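Penicillin binding protein 2X (Streptococcus thermophilus, PDB 5U47) probably acts as a transpeptidase that cross-links peptidoglycan strands during septal cell-wall synthesis, and is probably inactivated by beta-lactams through acylation. Local coordinates at residues T48-Y53 against I114-K119; K83-I88 against E120-T125; G483-K488 against V504-A509; T526-V531 against Q548-W553; N612-I617 against E634-N639. The protein carries 1 engineered substitution. All coordinates share one frame; numbering follows the deposited sequence. Where two conformers were deposited one is given.

Contact 1 of 5, residues T48-Y53 against I114-K119; sequences TSYSIY and ITYSVK. With ACT (acetate ion), chain C.
Y50 and I114 grip each other by two backbone hydrogen bonds. Y50 N reaches I114 O at 2.7 Å and I114 N returns to Y50 O at 2.9 Å. They form a single antiparallel bridge, a hydrogen-bonded pair, and straight after it the chain turns into the helix 116-128. T115 is the N-cap of that helix, though its OG1 takes V118 N only weakly, at 3.4 Å. The arrangement thus pins a helix start to strand 42-55 in the N-terminal region assigned to the dimerisation family; the strand's own sheet continues on to strand 134-143, where S49 and S51 pair with T139 and E137. The Y50 ring then lies along the first turn of the helix. One face takes the aliphatic end of K119, with CE 3.8 Å from the ring centroid in a CH-pi contact, while NZ sits off-centre at 4.8 Å from the centroid in a cation-pi contact. Bends at chi2 (-91°) and chi3 fold the lysine back over the ring. The rim of the ring meets I114 O in plane, and Y116 runs alongside, its CD1 3.7 Å from Y50 OH. Two residues on from Y50, I52 CG2 touches I114 CD1 at 4.0 Å. At the far end T48 OG1 donates to an acetate, probably from the crystallisation liquor.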
# COMPACT_ATOMS: atom_id res chain seq x y z
N THR A 48 18.71 -10.87 -15.88
CA THR A 48 19.11 -10.85 -17.29
C THR A 48 19.51 -12.24 -17.74
O THR A 48 20.27 -12.94 -17.07
CB THR A 48 20.34 -9.96 -17.49
OG1 THR A 48 20.10 -8.68 -16.93
CG2 THR A 48 20.66 -9.77 -18.98
N SER A 49 18.97 -12.64 -18.88
CA SER A 49 19.33 -13.90 -19.51
C SER A 49 19.64 -13.55 -20.98
O SER A 49 19.47 -12.39 -21.40
CB SER A 49 18.23 -14.95 -19.35
OG SER A 49 17.07 -14.56 -20.03
N TYR A 50 20.12 -14.51 -21.74
CA TYR A 50 20.57 -14.20 -23.10
C TYR A 50 20.06 -15.14 -24.17
O TYR A 50 19.80 -16.32 -23.90
CB TYR A 50 22.09 -14.20 -23.12
CG TYR A 50 22.70 -13.17 -22.22
CD1 TYR A 50 22.92 -13.44 -20.87
CD2 TYR A 50 23.07 -11.93 -22.70
CE1 TYR A 50 23.48 -12.49 -20.03
CE2 TYR A 50 23.65 -10.97 -21.87
CZ TYR A 50 23.84 -11.27 -20.54
OH TYR A 50 24.42 -10.33 -19.70
N SER A 51 19.91 -14.59 -25.37
CA SER A 51 19.47 -15.33 -26.54
C SER A 51 20.62 -15.31 -27.52
O SER A 51 21.17 -14.23 -27.84
CB SER A 51 18.24 -14.69 -27.19
OG SER A 51 17.12 -14.74 -26.33
N ILE A 52 20.98 -16.50 -28.02
CA ILE A 52 22.12 -16.66 -28.93
C ILE A 52 21.69 -16.57 -30.40
O ILE A 52 20.67 -17.13 -30.80
CB ILE A 52 22.92 -17.96 -28.64
CG1 ILE A 52 24.24 -17.97 -29.42
CG2 ILE A 52 22.10 -19.23 -28.93
CD1 ILE A 52 25.15 -19.14 -29.09
N TYR A 53 22.48 -15.84 -31.18
CA TYR A 53 22.24 -15.67 -32.62
C TYR A 53 23.51 -15.95 -33.40
O TYR A 53 24.61 -15.85 -32.87
CB TYR A 53 21.78 -14.25 -32.94
CG TYR A 53 20.48 -13.88 -32.29
CD1 TYR A 53 20.44 -13.41 -30.98
CD2 TYR A 53 19.28 -14.01 -32.99
CE1 TYR A 53 19.24 -13.07 -30.37
CE2 TYR A 53 18.08 -13.67 -32.39
CZ TYR A 53 18.06 -13.21 -31.08
OH TYR A 53 16.86 -12.88 -30.47
N ILE A 114 19.44 -18.12 -21.63
CA ILE A 114 20.76 -18.58 -21.25
C ILE A 114 21.30 -17.68 -20.15
O ILE A 114 21.25 -16.45 -20.29
CB ILE A 114 21.74 -18.51 -22.46
CG1 ILE A 114 21.21 -19.35 -23.62
CG2 ILE A 114 23.13 -18.94 -22.03
CD1 ILE A 114 21.94 -19.14 -24.93
N THR A 115 21.81 -18.28 -19.09
CA THR A 115 22.38 -17.52 -17.98
C THR A 115 23.66 -16.82 -18.40
O THR A 115 24.26 -17.15 -19.43
CB THR A 115 22.73 -18.42 -16.79
OG1 THR A 115 23.74 -19.37 -17.19
CG2 THR A 115 21.49 -19.17 -16.28
N TYR A 116 24.09 -15.88 -17.58
CA TYR A 116 25.31 -15.12 -17.81
C TYR A 116 26.56 -16.01 -17.81
O TYR A 116 27.44 -15.88 -18.66
CB TYR A 116 25.43 -13.99 -16.78
CG TYR A 116 26.74 -13.24 -16.79
CD1 TYR A 116 26.97 -12.22 -17.74
CD2 TYR A 116 27.73 -13.50 -15.84
CE1 TYR A 116 28.17 -11.52 -17.75
CE2 TYR A 116 28.93 -12.79 -15.85
CZ TYR A 116 29.14 -11.80 -16.80
OH TYR A 116 30.33 -11.10 -16.81
N SER A 117 26.64 -16.93 -16.84
CA SER A 117 27.79 -17.84 -16.73
C SER A 117 27.96 -18.72 -17.97
O SER A 117 29.08 -18.90 -18.46
CB SER A 117 27.66 -18.72 -15.48
OG SER A 117 28.84 -19.49 -15.26
N VAL A 118 26.86 -19.27 -18.47
CA VAL A 118 26.91 -20.11 -19.66
C VAL A 118 27.27 -19.27 -20.90
O VAL A 118 28.04 -19.71 -21.76
CB VAL A 118 25.59 -20.88 -19.87
CG1 VAL A 118 25.61 -21.67 -21.17
CG2 VAL A 118 25.31 -21.81 -18.69
N LYS A 119 26.69 -18.06 -20.99
CA LYS A 119 26.98 -17.14 -22.11
C LYS A 119 28.49 -16.85 -22.17
O LYS A 119 29.12 -16.98 -23.23
CB LYS A 119 26.15 -15.85 -21.98
CG LYS A 119 26.31 -14.85 -23.12
CD LYS A 119 27.41 -13.82 -22.93
CE LYS A 119 26.98 -12.70 -21.99
NZ LYS A 119 28.05 -11.67 -21.86
C ACT C . 20.33 -7.44 -13.92
O ACT C . 20.48 -6.34 -13.33
OXT ACT C . 19.40 -7.63 -14.74
CH3 ACT C . 21.30 -8.55 -13.64

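Contact 2 of 5, residues K83-I88 against E120-T125; sequences KDKLGI and EDLEKT
K85 and D121 cross at about a right angle, the lysine reaching over from the end of helix 72-86 to the carboxylate on helix 116-128. The lysine leaves its backbone toward the other helix, bends once at chi2 (-66°) and then runs straight, which carries NZ to D121 OD2 at 2.8 Å. That oxygen is met on its syn side, 24° out of the carboxylate plane; a second, weak bond from NZ reaches D121 OD1. L122 slides past the stem of the same lysine in the opposite direction, with CD2 3.6 Å from K85 CB. Further along, L122 CD1 meets L86 CD1 at 4.3 Å, and L122 also packs on I81 and L82. T125 brings OG1 to 3.7 Å from K85 CE, but its hydroxyl proton goes to D121 O of its own helix, donated from above the carbonyl plane at 2.8 Å. At the surface of the N-terminal region a charged pair thus lies over an apolar seam between two helices, and the lysine serves both: CB and CG lie against L122 while the ammonium probably offsets the charge of D121, with D84 a second acid nearby.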
# COMPACT_ATOMS: atom_id res chain seq x y z
N LYS A 83 25.94 -28.42 -28.75
CA LYS A 83 25.52 -29.69 -28.18
C LYS A 83 26.07 -29.83 -26.76
O LYS A 83 25.32 -30.02 -25.81
CB LYS A 83 26.00 -30.86 -29.05
CG LYS A 83 25.60 -32.24 -28.52
CD LYS A 83 24.09 -32.42 -28.46
CE LYS A 83 23.71 -33.79 -27.90
NZ LYS A 83 22.24 -33.97 -27.83
N ASP A 84 27.39 -29.70 -26.63
CA ASP A 84 28.04 -29.82 -25.33
C ASP A 84 27.53 -28.78 -24.30
O ASP A 84 27.24 -29.13 -23.16
CB ASP A 84 29.56 -29.68 -25.48
CG ASP A 84 30.28 -29.66 -24.14
OD1 ASP A 84 29.96 -30.49 -23.26
OD2 ASP A 84 31.18 -28.80 -23.98
N LYS A 85 27.42 -27.52 -24.73
CA LYS A 85 27.03 -26.41 -23.83
C LYS A 85 25.51 -26.17 -23.60
O LYS A 85 25.13 -25.77 -22.50
CB LYS A 85 27.66 -25.11 -24.34
CG LYS A 85 29.18 -25.14 -24.48
CD LYS A 85 29.89 -25.30 -23.14
CE LYS A 85 31.40 -25.14 -23.31
NZ LYS A 85 32.14 -25.30 -22.03
N LEU A 86 24.67 -26.40 -24.61
CA LEU A 86 23.21 -26.18 -24.51
C LEU A 86 22.35 -27.42 -24.72
O LEU A 86 21.13 -27.34 -24.57
CB LEU A 86 22.76 -25.13 -25.53
CG LEU A 86 23.30 -23.70 -25.35
CD1 LEU A 86 22.81 -22.83 -26.49
CD2 LEU A 86 22.90 -23.12 -24.01
N GLY A 87 22.95 -28.55 -25.08
CA GLY A 87 22.17 -29.76 -25.33
C GLY A 87 21.32 -29.69 -26.60
O GLY A 87 20.27 -30.32 -26.69
N ILE A 88 21.78 -28.90 -27.57
CA ILE A 88 21.08 -28.74 -28.84
C ILE A 88 21.62 -29.78 -29.82
O ILE A 88 22.84 -29.86 -30.02
CB ILE A 88 21.29 -27.32 -29.42
CG1 ILE A 88 20.73 -26.26 -28.45
CG2 ILE A 88 20.61 -27.20 -30.78
CD1 ILE A 88 20.93 -24.83 -28.90
N GLU A 120 29.06 -16.47 -21.02
CA GLU A 120 30.50 -16.19 -20.91
C GLU A 120 31.36 -17.39 -21.31
O GLU A 120 32.39 -17.24 -21.94
CB GLU A 120 30.84 -15.71 -19.48
CG GLU A 120 30.37 -14.30 -19.18
CD GLU A 120 31.14 -13.26 -19.96
OE1 GLU A 120 32.39 -13.30 -19.90
OE2 GLU A 120 30.50 -12.42 -20.63
N ASP A 121 30.92 -18.58 -20.93
CA ASP A 121 31.60 -19.82 -21.28
C ASP A 121 31.52 -20.00 -22.80
O ASP A 121 32.55 -20.18 -23.46
CB ASP A 121 30.94 -21.01 -20.53
CG ASP A 121 31.64 -22.34 -20.78
OD1 ASP A 121 32.63 -22.39 -21.52
OD2 ASP A 121 31.18 -23.35 -20.23
N LEU A 122 30.30 -19.91 -23.36
CA LEU A 122 30.11 -20.00 -24.82
C LEU A 122 30.97 -18.99 -25.57
O LEU A 122 31.61 -19.36 -26.56
CB LEU A 122 28.64 -19.79 -25.22
CG LEU A 122 27.64 -20.95 -25.12
CD1 LEU A 122 26.21 -20.45 -25.26
CD2 LEU A 122 27.92 -22.00 -26.17
N GLU A 123 30.98 -17.74 -25.13
CA GLU A 123 31.81 -16.71 -25.79
C GLU A 123 33.28 -17.09 -25.81
O GLU A 123 33.92 -17.01 -26.85
CB GLU A 123 31.66 -15.34 -25.14
CG GLU A 123 30.45 -14.55 -25.59
CD GLU A 123 30.51 -13.09 -25.14
OE1 GLU A 123 30.83 -12.84 -23.96
OE2 GLU A 123 30.25 -12.20 -25.97
N LYS A 124 33.79 -17.51 -24.65
CA LYS A 124 35.19 -17.94 -24.54
C LYS A 124 35.48 -19.10 -25.49
O LYS A 124 36.55 -19.17 -26.07
CB LYS A 124 35.53 -18.35 -23.10
CG LYS A 124 36.99 -18.75 -22.91
CD LYS A 124 37.31 -19.08 -21.46
CE LYS A 124 38.77 -19.50 -21.33
NZ LYS A 124 39.16 -19.81 -19.93
N THR A 125 34.50 -19.99 -25.64
CA THR A 125 34.65 -21.15 -26.51
C THR A 125 34.75 -20.75 -27.98
O THR A 125 35.57 -21.30 -28.71
CB THR A 125 33.49 -22.16 -26.27
OG1 THR A 125 33.42 -22.48 -24.87
CG2 THR A 125 33.71 -23.44 -27.04

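Contact 3 of 5, residues G483-K488 against V504-A509; sequences GTLYNK and VKSGTA
V504 meets L485 first along strand 503-510: V504 CG2 touches L485 CD1 at 3.8 Å, and V476 of helix 463-478 packs against both side chains. At K505 the side chain leaves the backbone on the other side of the strand, yet its bent chain brings NZ round to the carbonyl of the next residue, S506 O, at 2.8 Å, with the donor tilted 23° from the carbonyl plane. A water accepts from K505 NZ at 2.9 Å and also bonds T484 OG1, so the lysine is tied indirectly to the type I turn G483-Y486. K505 NZ also bonds S354 OG, and the side chain packs on S295 and K298. The sequence K505-S506-G507 fits the KSG motif of penicillin-binding transpeptidases, on the edge strand of the five-stranded sheet; with S295 and K298 as a likely SxxK pair and S354 as the likely serine of an SxN motif, the strand would border the active-site cleft. S506 makes the direct polar link. Its OG stands between the backbone N and the carbonyl carbon (chi1 58°), putting it 3.0 Å from T484 OG1 in a hydrogen bond that either hydroxyl could donate, while S506 CB rests on the isobutyl end of L485, 3.7 Å from CD1. T484 OG1 also has a weak bond to S352 O.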
# COMPACT_ATOMS: atom_id res chain seq x y z
N GLY A 483 -18.91 -9.51 26.15
CA GLY A 483 -17.88 -9.40 25.11
C GLY A 483 -18.09 -10.30 23.91
O GLY A 483 -18.14 -11.53 24.05
N THR A 484 -18.19 -9.70 22.72
CA THR A 484 -18.38 -10.46 21.49
C THR A 484 -17.14 -11.25 21.09
O THR A 484 -17.23 -12.15 20.26
CB THR A 484 -18.75 -9.54 20.32
OG1 THR A 484 -17.76 -8.51 20.19
CG2 THR A 484 -20.12 -8.93 20.55
N LEU A 485 -16.00 -10.91 21.67
CA LEU A 485 -14.75 -11.60 21.37
C LEU A 485 -14.19 -12.39 22.55
O LEU A 485 -12.99 -12.64 22.62
CB LEU A 485 -13.71 -10.62 20.78
CG LEU A 485 -14.07 -10.08 19.39
CD1 LEU A 485 -13.01 -9.11 18.90
CD2 LEU A 485 -14.24 -11.21 18.37
N TYR A 486 -15.08 -12.81 23.46
CA TYR A 486 -14.73 -13.68 24.59
C TYR A 486 -15.10 -15.10 24.16
O TYR A 486 -16.17 -15.30 23.58
CB TYR A 486 -15.49 -13.30 25.85
CG TYR A 486 -15.15 -14.11 27.08
CD1 TYR A 486 -14.04 -13.80 27.87
CD2 TYR A 486 -15.95 -15.18 27.47
CE1 TYR A 486 -13.74 -14.54 29.02
CE2 TYR A 486 -15.66 -15.92 28.61
CZ TYR A 486 -14.56 -15.59 29.38
OH TYR A 486 -14.27 -16.32 30.52
N ASN A 487 -14.23 -16.07 24.42
CA ASN A 487 -14.51 -17.45 24.03
C ASN A 487 -15.11 -18.18 25.22
O ASN A 487 -14.40 -18.67 26.09
CB ASN A 487 -13.24 -18.15 23.54
CG ASN A 487 -13.51 -19.56 23.01
OD1 ASN A 487 -14.56 -20.14 23.26
ND2 ASN A 487 -12.55 -20.11 22.29
N LYS A 488 -16.43 -18.25 25.24
CA LYS A 488 -17.14 -18.88 26.37
C LYS A 488 -16.78 -20.35 26.57
O LYS A 488 -16.74 -20.81 27.70
CB LYS A 488 -18.65 -18.68 26.24
CG LYS A 488 -19.00 -17.20 26.23
CD LYS A 488 -20.49 -16.90 26.25
CE LYS A 488 -20.64 -15.39 26.12
NZ LYS A 488 -22.02 -14.87 26.27
N VAL A 504 -9.44 -4.76 21.46
CA VAL A 504 -10.06 -5.32 20.27
C VAL A 504 -11.48 -4.83 20.02
O VAL A 504 -12.16 -4.39 20.94
CB VAL A 504 -10.09 -6.85 20.37
CG1 VAL A 504 -8.68 -7.41 20.53
CG2 VAL A 504 -10.95 -7.29 21.56
N LYS A 505 -11.90 -4.90 18.76
CA LYS A 505 -13.29 -4.64 18.38
C LYS A 505 -13.58 -5.44 17.13
O LYS A 505 -12.85 -5.37 16.15
CB LYS A 505 -13.58 -3.16 18.12
CG LYS A 505 -15.08 -2.88 17.82
CD LYS A 505 -15.99 -3.19 19.02
CE LYS A 505 -17.46 -3.03 18.68
NZ LYS A 505 -18.02 -4.21 17.97
N SER A 506 -14.67 -6.18 17.18
CA SER A 506 -15.09 -7.00 16.08
C SER A 506 -16.09 -6.24 15.29
O SER A 506 -16.69 -5.26 15.76
CB SER A 506 -15.81 -8.26 16.61
OG SER A 506 -16.93 -7.88 17.41
N GLY A 507 -16.34 -6.75 14.11
CA GLY A 507 -17.34 -6.19 13.28
C GLY A 507 -18.01 -7.19 12.36
O GLY A 507 -17.44 -8.21 11.95
N THR A 508 -19.27 -6.89 12.08
CA THR A 508 -20.06 -7.62 11.12
C THR A 508 -20.63 -6.46 10.33
O THR A 508 -20.85 -5.37 10.90
CB THR A 508 -21.20 -8.44 11.74
OG1 THR A 508 -22.08 -7.59 12.47
CG2 THR A 508 -20.64 -9.52 12.66
N ALA A 509 -20.81 -6.65 9.04
CA ALA A 509 -21.38 -5.64 8.20
C ALA A 509 -22.27 -6.32 7.19
O ALA A 509 -21.94 -7.39 6.65
CB ALA A 509 -20.29 -4.81 7.51
O HOH W 1 -17.91 -5.66 20.51

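Contact 4 of 5, residues T526-V531 against Q548-W553; sequences TLNSVV and QEPKTW
N528 has CG anti to its carbonyl carbon (chi1 -62°), and W553 has CG anti to its backbone N (chi1 -177°), which brings the asparagine amide over one face of the indole from the opposite direction. The site lies at the end of the central antiparallel sheet of the transpeptidase domain, where strand 541-548 runs out into a loop that folds back over strand 526-534. L527 and Q548 bridge as a non-hydrogen-bonded pair, and L527 CD1 packs on Q548 CB at 3.9 Å. E549 N donates to T526 O at 2.8 Å, while the E549 carboxylate forms a salt bridge with K520. P550 CG closes on the asparagine amide, 3.5 Å from N528 ND2. T526 OG1, on the same side of the amide plane as P550 and opposite the indole, donates to N528 OD1 at 2.9 Å, in keeping with OD1 facing the threonine. N528 CB adds a CH-pi contact to the six-membered ring, and the amide plane is inclined 50° to the indole, with N528 ND2 3.1 Å from W553 CD2.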
# COMPACT_ATOMS: atom_id res chain seq x y z
N THR A 526 -22.11 -11.74 5.06
CA THR A 526 -21.66 -10.53 5.72
C THR A 526 -20.18 -10.34 5.57
O THR A 526 -19.46 -11.24 5.12
CB THR A 526 -21.89 -10.67 7.25
OG1 THR A 526 -21.29 -11.91 7.71
CG2 THR A 526 -23.37 -10.65 7.60
N LEU A 527 -19.74 -9.14 5.93
CA LEU A 527 -18.34 -8.80 5.97
C LEU A 527 -18.00 -8.86 7.44
O LEU A 527 -18.59 -8.12 8.24
CB LEU A 527 -18.09 -7.40 5.45
CG LEU A 527 -16.63 -6.98 5.59
CD1 LEU A 527 -15.73 -7.75 4.63
CD2 LEU A 527 -16.48 -5.50 5.33
N ASN A 528 -17.10 -9.77 7.80
CA ASN A 528 -16.65 -9.92 9.19
C ASN A 528 -15.25 -9.35 9.36
O ASN A 528 -14.39 -9.55 8.51
CB ASN A 528 -16.68 -11.40 9.58
CG ASN A 528 -18.08 -11.99 9.53
OD1 ASN A 528 -19.07 -11.27 9.51
ND2 ASN A 528 -18.17 -13.29 9.55
N SER A 529 -15.01 -8.66 10.47
CA SER A 529 -13.72 -8.02 10.66
C SER A 529 -13.34 -7.84 12.11
O SER A 529 -14.16 -8.01 13.01
CB SER A 529 -13.70 -6.65 9.95
OG SER A 529 -14.62 -5.72 10.51
N VAL A 530 -12.07 -7.53 12.33
CA VAL A 530 -11.59 -7.25 13.67
C VAL A 530 -10.39 -6.31 13.61
O VAL A 530 -9.58 -6.37 12.67
CB VAL A 530 -11.20 -8.57 14.41
CG1 VAL A 530 -9.99 -9.26 13.79
CG2 VAL A 530 -10.92 -8.30 15.88
N VAL A 531 -10.32 -5.42 14.60
CA VAL A 531 -9.14 -4.59 14.79
C VAL A 531 -8.60 -4.96 16.15
O VAL A 531 -9.39 -5.21 17.08
CB VAL A 531 -9.42 -3.09 14.71
CG1 VAL A 531 -10.44 -2.63 15.76
CG2 VAL A 531 -8.11 -2.32 14.84
N GLN A 548 -15.01 -11.59 3.68
CA GLN A 548 -16.31 -11.38 3.11
C GLN A 548 -16.99 -12.72 2.79
O GLN A 548 -16.38 -13.61 2.18
CB GLN A 548 -16.24 -10.50 1.85
CG GLN A 548 -17.60 -10.18 1.26
CD GLN A 548 -17.57 -9.18 0.11
OE1 GLN A 548 -16.58 -8.51 -0.11
NE2 GLN A 548 -18.68 -9.09 -0.63
N GLU A 549 -18.24 -12.82 3.22
CA GLU A 549 -19.11 -13.97 2.98
C GLU A 549 -18.47 -15.33 3.27
O GLU A 549 -18.36 -16.17 2.38
CB GLU A 549 -19.66 -13.91 1.56
CG GLU A 549 -20.50 -12.67 1.31
CD GLU A 549 -20.85 -12.46 -0.15
OE1 GLU A 549 -21.30 -13.42 -0.80
OE2 GLU A 549 -20.71 -11.32 -0.65
N PRO A 550 -18.03 -15.54 4.52
CA PRO A 550 -17.49 -16.82 4.90
C PRO A 550 -18.59 -17.90 4.87
O PRO A 550 -19.67 -17.67 5.39
CB PRO A 550 -17.02 -16.59 6.34
CG PRO A 550 -17.90 -15.50 6.85
CD PRO A 550 -18.13 -14.61 5.67
N LYS A 551 -18.32 -19.03 4.21
CA LYS A 551 -19.26 -20.16 4.19
C LYS A 551 -19.50 -20.67 5.60
O LYS A 551 -20.62 -21.01 5.95
CB LYS A 551 -18.76 -21.35 3.36
CG LYS A 551 -19.25 -21.45 1.93
CD LYS A 551 -18.70 -20.38 1.03
CE LYS A 551 -19.19 -20.58 -0.40
NZ LYS A 551 -18.75 -19.47 -1.29
N THR A 552 -18.41 -20.75 6.37
CA THR A 552 -18.42 -21.22 7.75
C THR A 552 -17.87 -20.09 8.59
O THR A 552 -16.81 -19.53 8.25
CB THR A 552 -17.51 -22.47 7.92
OG1 THR A 552 -17.83 -23.44 6.92
CG2 THR A 552 -17.69 -23.10 9.30
N TRP A 553 -18.57 -19.73 9.67
CA TRP A 553 -18.09 -18.62 10.52
C TRP A 553 -18.27 -18.81 12.02
O TRP A 553 -19.27 -19.33 12.48
CB TRP A 553 -18.75 -17.29 10.14
CG TRP A 553 -18.18 -16.19 10.99
CD1 TRP A 553 -18.80 -15.51 12.00
CD2 TRP A 553 -16.84 -15.73 10.96
NE1 TRP A 553 -17.93 -14.63 12.58
CE2 TRP A 553 -16.72 -14.74 11.96
CE3 TRP A 553 -15.73 -16.04 10.17
CZ2 TRP A 553 -15.53 -14.07 12.19
CZ3 TRP A 553 -14.55 -15.38 10.40
CH2 TRP A 553 -14.46 -14.39 11.39

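Contact 5 of 5, residues N612-I617 against E634-N639; sequences NLVHPI and ENIKAN
L613 and N639, both at positive phi, are joined by a backbone hydrogen bond in which N639 N reaches L613 O at 2.6 Å. L613 is the C-prime residue of a Schellman motif ending helix 602-611, so this bond fastens the helix end of the first PASTA domain to the loop that leads into strand 641-646. From there H615 starts strand 615-619, which runs parallel to 641-646 in the three-stranded sheet. H615 and N639 lie side by side and point the same way: N639 CA sits over the centre of the imidazole, 3.8 Å from its centroid, a CH-pi contact almost straight above the ring. Ring and amide planes are 54° apart. N639 uses both ends of its amide at the end of strand 448-451 and just after it, OD1 accepting from K453 N and ND2 donating to T451 O, two bonds that fix the rotation of the amide. On the apolar side V614 and I636 cross at about a right angle, V614 CG2 touching I636 CG2 at 3.6 Å; with CG1 anti to the backbone N (chi1 176°), both valine methyls face that branch. L613 CB stands 4.5 Å from A638 CB. A water in the plane of the imidazole, at its edge, lies 2.8 Å from H615 NE2 and donates to N639 OD1.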
# COMPACT_ATOMS: atom_id res chain seq x y z
N ASN A 612 8.01 10.47 -2.99
CA ASN A 612 9.31 11.09 -2.85
C ASN A 612 9.58 11.52 -1.41
O ASN A 612 10.51 12.29 -1.15
CB ASN A 612 9.46 12.24 -3.85
CG ASN A 612 9.50 11.73 -5.29
OD1 ASN A 612 10.57 11.35 -5.78
ND2 ASN A 612 8.33 11.67 -5.95
N LEU A 613 8.78 11.00 -0.49
CA LEU A 613 8.93 11.21 0.93
C LEU A 613 8.68 12.64 1.46
O LEU A 613 9.09 13.00 2.56
CB LEU A 613 10.25 10.62 1.43
CG LEU A 613 10.47 9.14 1.04
CD1 LEU A 613 11.65 8.60 1.80
CD2 LEU A 613 9.24 8.29 1.36
N VAL A 614 7.95 13.42 0.69
CA VAL A 614 7.53 14.74 1.12
C VAL A 614 6.20 14.53 1.86
O VAL A 614 5.52 13.51 1.63
CB VAL A 614 7.38 15.66 -0.09
CG1 VAL A 614 6.84 17.03 0.31
CG2 VAL A 614 8.73 15.80 -0.78
N HIS A 615 5.88 15.43 2.80
CA HIS A 615 4.64 15.32 3.59
C HIS A 615 3.75 16.51 3.24
O HIS A 615 3.79 17.55 3.91
CB HIS A 615 4.91 15.32 5.11
CG HIS A 615 5.65 14.12 5.60
ND1 HIS A 615 6.12 14.02 6.90
CD2 HIS A 615 6.06 12.99 4.97
CE1 HIS A 615 6.72 12.85 7.05
NE2 HIS A 615 6.70 12.21 5.90
N PRO A 616 2.95 16.38 2.17
CA PRO A 616 2.11 17.47 1.74
C PRO A 616 0.83 17.59 2.56
O PRO A 616 0.34 16.60 3.09
CB PRO A 616 1.76 17.09 0.31
CG PRO A 616 1.70 15.61 0.33
CD PRO A 616 2.75 15.18 1.32
N ILE A 617 0.33 18.82 2.66
CA ILE A 617 -0.95 19.10 3.31
C ILE A 617 -1.77 19.82 2.23
O ILE A 617 -1.39 20.91 1.78
CB ILE A 617 -0.82 20.04 4.51
CG1 ILE A 617 0.07 19.40 5.59
CG2 ILE A 617 -2.20 20.36 5.05
CD1 ILE A 617 0.51 20.37 6.68
N GLU A 634 12.81 24.71 -5.53
CA GLU A 634 13.24 24.72 -4.17
C GLU A 634 13.45 23.27 -3.73
O GLU A 634 12.60 22.41 -3.99
CB GLU A 634 12.17 25.38 -3.31
CG GLU A 634 12.57 25.58 -1.87
CD GLU A 634 11.61 26.47 -1.10
OE1 GLU A 634 10.83 27.22 -1.73
OE2 GLU A 634 11.65 26.41 0.15
N ASN A 635 14.58 22.98 -3.09
CA ASN A 635 14.84 21.63 -2.64
C ASN A 635 13.95 21.32 -1.46
O ASN A 635 13.79 22.15 -0.57
CB ASN A 635 16.29 21.43 -2.22
CG ASN A 635 16.57 19.98 -1.88
OD1 ASN A 635 16.55 19.13 -2.76
ND2 ASN A 635 16.80 19.69 -0.60
N ILE A 636 13.33 20.13 -1.49
CA ILE A 636 12.45 19.68 -0.42
C ILE A 636 13.12 18.45 0.23
O ILE A 636 13.34 17.43 -0.44
CB ILE A 636 11.07 19.29 -0.95
CG1 ILE A 636 10.45 20.44 -1.73
CG2 ILE A 636 10.13 18.95 0.19
CD1 ILE A 636 9.13 20.05 -2.35
N LYS A 637 13.45 18.57 1.51
CA LYS A 637 14.10 17.49 2.23
C LYS A 637 13.13 16.35 2.46
O LYS A 637 11.92 16.54 2.39
CB LYS A 637 14.63 17.99 3.58
CG LYS A 637 15.71 19.06 3.44
CD LYS A 637 16.22 19.57 4.76
CE LYS A 637 17.34 20.57 4.51
NZ LYS A 637 17.92 21.14 5.76
N ALA A 638 13.66 15.17 2.73
CA ALA A 638 12.82 14.05 3.08
C ALA A 638 12.01 14.45 4.32
O ALA A 638 12.54 15.04 5.27
CB ALA A 638 13.65 12.81 3.36
N ASN A 639 10.73 14.13 4.29
CA ASN A 639 9.78 14.37 5.39
C ASN A 639 9.42 15.83 5.60
O ASN A 639 8.73 16.14 6.56
CB ASN A 639 10.31 13.75 6.68
CG ASN A 639 10.71 12.31 6.46
OD1 ASN A 639 9.90 11.52 5.98
ND2 ASN A 639 11.98 11.97 6.76
O HOH W 2 7.94 10.08 4.56

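Along the chain, contacts 1 and 2 come first and interlock, their segments alternating; contacts 3, 4 and 5 follow in series. Contacts 1 and 2 share helix 116-128, lie about 10 Å apart between centres, and meet through an apolar junction, I114 on L86 and I52 on L122, in the N-terminal region. Contacts 3 and 4 are about 12 Å apart between centres and sit on neighbouring strands 503-510 and 526-534 of the transpeptidase sheet, the likely KSG strand beside the one W553's loop covers. Contact 1 lies about 57 Å from contact 3, and contact 5 about 40 Å from contact 4, centre to centre. Three separate modules, N-terminal, transpeptidase and PASTA, thus hold contacts that do not touch between modules.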